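Local coordinates for pyocin-S2 (Pseudomonas aeruginosa, PDB 4QKO), which kills sensitive bacteria by breaking down their chromosomal DNA through its C-terminal HNH nuclease domain, at residues Q55-V60 with G82-R87. Numbering follows the deposited sequence.
Sequences QFWIAV and GAPYVR
W57, on helix 49-62, lays one face of its indole against CA and CB of A83 and against CD and CG of the P84 ring, a clear example of a contact carried by CH-pi interactions, with no hydrogen bond linking the two segments. A83 CA stands 3.6 Å from the centroid of the five-membered ring of W57, only 7° off its normal, while P84 CD takes the six-membered ring of W57 at 3.4 Å. The methyl of A83 reaches the pyrrole side as well, its CB 3.5 Å from W57 NE1. With W57 CG anti to the carbonyl carbon (chi1 -67°), the indole leaves the helix toward the loop, and the W57 and P84 side chains cross at about a right angle. On the opposite face, F56 CD1 sits 3.6 Å above the plane of the W57 indole. G82 O comes within 3.4 Å of W57 CB and is buried without a hydrogen-bond partner. M78 of helix 72-78 touches both W57 and P84. Further along the loop, the ring of Y85 meets that of Y55 of the immunity protein, their planes nearly parallel. CH-pi packing of a loop alanine and proline on one indole face thus ties helix 49-62 to segment 82-87 in the buried core of the colicin/pyocin DNase domain.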
ATOM      1  N   GLN B  55     -10.264   0.607  -9.552  1.00 21.40           N
ATOM      2  CA  GLN B  55      -9.956   1.448 -10.705  1.00 21.26           C
ATOM      3  C   GLN B  55      -9.114   2.632 -10.383  1.00 19.27           C
ATOM      4  O   GLN B  55      -8.307   3.012 -11.189  1.00 19.23           O
ATOM      5  CB  GLN B  55     -11.240   1.893 -11.405  1.00 24.07           C
ATOM      6  CG  GLN B  55     -11.861   0.674 -12.100  1.00 26.83           C
ATOM      7  CD  GLN B  55     -13.193   1.024 -12.777  1.00 33.54           C
ATOM      8  OE1 GLN B  55     -13.309   2.038 -13.483  1.00 34.20           O
ATOM      9  NE2 GLN B  55     -14.225   0.192 -12.539  1.00 37.98           N
ATOM     10  N   PHE B  56      -9.275   3.198  -9.193  1.00 17.23           N
ATOM     11  CA  PHE B  56      -8.452   4.308  -8.789  1.00 16.48           C
ATOM     12  C   PHE B  56      -6.962   3.933  -8.661  1.00 16.37           C
ATOM     13  O   PHE B  56      -6.087   4.598  -9.244  1.00 13.74           O
ATOM     14  CB  PHE B  56      -8.978   4.848  -7.475  1.00 17.59           C
ATOM     15  CG  PHE B  56      -8.145   5.926  -6.900  1.00 17.46           C
ATOM     16  CD1 PHE B  56      -7.056   5.629  -6.113  1.00 18.63           C
ATOM     17  CD2 PHE B  56      -8.458   7.222  -7.136  1.00 18.64           C
ATOM     18  CE1 PHE B  56      -6.266   6.650  -5.645  1.00 18.76           C
ATOM     19  CE2 PHE B  56      -7.685   8.257  -6.659  1.00 20.37           C
ATOM     20  CZ  PHE B  56      -6.573   7.965  -5.892  1.00 19.04           C
ATOM     21  N   TRP B  57      -6.640   2.866  -7.923  1.00 15.23           N
ATOM     22  CA  TRP B  57      -5.233   2.493  -7.827  1.00 16.19           C
ATOM     23  C   TRP B  57      -4.610   1.939  -9.120  1.00 16.01           C
ATOM     24  O   TRP B  57      -3.449   2.105  -9.387  1.00 13.53           O
ATOM     25  CB  TRP B  57      -4.997   1.533  -6.644  1.00 15.64           C
ATOM     26  CG  TRP B  57      -5.248   2.263  -5.389  1.00 15.32           C
ATOM     27  CD1 TRP B  57      -6.257   2.031  -4.545  1.00 16.74           C
ATOM     28  CD2 TRP B  57      -4.499   3.349  -4.836  1.00 15.08           C
ATOM     29  NE1 TRP B  57      -6.223   2.954  -3.481  1.00 16.77           N
ATOM     30  CE2 TRP B  57      -5.107   3.713  -3.626  1.00 14.86           C
ATOM     31  CE3 TRP B  57      -3.353   4.037  -5.231  1.00 16.15           C
ATOM     32  CZ2 TRP B  57      -4.625   4.762  -2.831  1.00 15.41           C
ATOM     33  CZ3 TRP B  57      -2.877   5.061  -4.443  1.00 15.41           C
ATOM     34  CH2 TRP B  57      -3.480   5.422  -3.299  1.00 15.01           C
ATOM     35  N   ILE B  58      -5.412   1.314  -9.963  1.00 17.64           N
ATOM     36  CA  ILE B  58      -4.877   0.902 -11.279  1.00 18.81           C
ATOM     37  C   ILE B  58      -4.498   2.123 -12.117  1.00 17.02           C
ATOM     38  O   ILE B  58      -3.439   2.138 -12.731  1.00 17.49           O
ATOM     39  CB  ILE B  58      -5.887  -0.003 -12.024  1.00 21.76           C
ATOM     40  CG1 ILE B  58      -5.890  -1.403 -11.376  1.00 21.30           C
ATOM     41  CG2 ILE B  58      -5.546  -0.067 -13.504  1.00 22.01           C
ATOM     42  CD1 ILE B  58      -7.244  -2.125 -11.508  1.00 23.61           C
ATOM     43  N   ALA B  59      -5.306   3.155 -12.049  1.00 16.68           N
ATOM     44  CA  ALA B  59      -5.043   4.406 -12.766  1.00 17.35           C
ATOM     45  C   ALA B  59      -3.786   5.096 -12.290  1.00 16.92           C
ATOM     46  O   ALA B  59      -2.994   5.607 -13.065  1.00 15.79           O
ATOM     47  CB  ALA B  59      -6.230   5.337 -12.647  1.00 17.02           C
ATOM     48  N   VAL B  60      -3.625   5.141 -10.971  1.00 16.87           N
ATOM     49  CA  VAL B  60      -2.359   5.643 -10.393  1.00 16.62           C
ATOM     50  C   VAL B  60      -1.128   4.895 -10.901  1.00 17.95           C
ATOM     51  O   VAL B  60      -0.105   5.530 -11.379  1.00 16.98           O
ATOM     52  CB  VAL B  60      -2.423   5.583  -8.866  1.00 17.08           C
ATOM     53  CG1 VAL B  60      -1.089   5.989  -8.265  1.00 17.23           C
ATOM     54  CG2 VAL B  60      -3.498   6.536  -8.399  1.00 16.79           C
ATOM     55  N   GLY B  82      -4.893  -2.865  -5.751  1.00 23.30           N
ATOM     56  CA  GLY B  82      -4.760  -2.718  -4.282  1.00 22.56           C
ATOM     57  C   GLY B  82      -4.131  -1.360  -3.955  1.00 19.55           C
ATOM     58  O   GLY B  82      -3.394  -0.846  -4.733  1.00 17.53           O
ATOM     59  N   ALA B  83      -4.488  -0.775  -2.818  1.00 17.93           N
ATOM     60  CA  ALA B  83      -3.850   0.428  -2.317  1.00 17.12           C
ATOM     61  C   ALA B  83      -2.441   0.091  -1.869  1.00 18.00           C
ATOM     62  O   ALA B  83      -2.201  -0.973  -1.340  1.00 17.71           O
ATOM     63  CB  ALA B  83      -4.616   0.976  -1.112  1.00 16.70           C
ATOM     64  N   PRO B  84      -1.541   1.079  -1.907  1.00 18.22           N
ATOM     65  CA  PRO B  84      -0.217   0.853  -1.424  1.00 17.61           C
ATOM     66  C   PRO B  84      -0.191   0.746   0.074  1.00 16.95           C
ATOM     67  O   PRO B  84      -1.013   1.342   0.788  1.00 16.13           O
ATOM     68  CB  PRO B  84       0.549   2.086  -1.855  1.00 18.57           C
ATOM     69  CG  PRO B  84      -0.492   3.135  -2.107  1.00 18.54           C
ATOM     70  CD  PRO B  84      -1.755   2.437  -2.427  1.00 19.36           C
ATOM     71  N   TYR B  85       0.820   0.030   0.536  1.00 15.13           N
ATOM     72  CA  TYR B  85       1.147   0.033   1.969  1.00 15.65           C
ATOM     73  C   TYR B  85       1.788   1.373   2.397  1.00 14.15           C
ATOM     74  O   TYR B  85       2.529   1.998   1.616  1.00 13.18           O
ATOM     75  CB  TYR B  85       2.131  -1.137   2.316  1.00 15.67           C
ATOM     76  CG  TYR B  85       1.492  -2.515   2.173  1.00 17.11           C
ATOM     77  CD1 TYR B  85       1.455  -3.162   0.912  1.00 18.71           C
ATOM     78  CD2 TYR B  85       0.900  -3.121   3.201  1.00 18.51           C
ATOM     79  CE1 TYR B  85       0.883  -4.413   0.763  1.00 20.69           C
ATOM     80  CE2 TYR B  85       0.354  -4.379   3.092  1.00 19.41           C
ATOM     81  CZ  TYR B  85       0.312  -5.015   1.853  1.00 22.57           C
ATOM     82  OH  TYR B  85      -0.273  -6.270   1.702  1.00 24.25           O
ATOM     83  N   VAL B  86       1.407   1.885   3.585  1.00 15.55           N
ATOM     84  CA  VAL B  86       2.064   3.061   4.128  1.00 15.66           C
ATOM     85  C   VAL B  86       3.363   2.697   4.857  1.00 15.25           C
ATOM     86  O   VAL B  86       3.699   1.530   5.128  1.00 14.84           O
ATOM     87  CB  VAL B  86       1.158   3.929   5.031  1.00 17.84           C
ATOM     88  CG1 VAL B  86      -0.083   4.316   4.244  1.00 18.96           C
ATOM     89  CG2 VAL B  86       0.754   3.157   6.289  1.00 18.50           C
ATOM     90  N   ARG B  87       4.113   3.714   5.108  1.00 16.22           N
ATOM     91  CA  ARG B  87       5.326   3.603   5.923  1.00 17.52           C
ATOM     92  C   ARG B  87       4.963   3.095   7.288  1.00 17.04           C
ATOM     93  O   ARG B  87       3.877   3.375   7.801  1.00 16.46           O
ATOM     94  CB  ARG B  87       6.026   4.943   6.037  1.00 20.35           C
ATOM     95  CG  ARG B  87       6.719   5.390   4.770  1.00 24.61           C
ATOM     96  CD  ARG B  87       7.105   6.859   4.889  1.00 30.33           C
ATOM     97  NE  ARG B  87       7.791   7.298   3.663  1.00 32.45           N
ATOM     98  CZ  ARG B  87       9.064   7.057   3.388  1.00 38.72           C
ATOM     99  NH1 ARG B  87       9.884   6.452   4.249  1.00 40.69           N
ATOM    100  NH2 ARG B  87       9.542   7.446   2.210  1.00 50.01           N
TER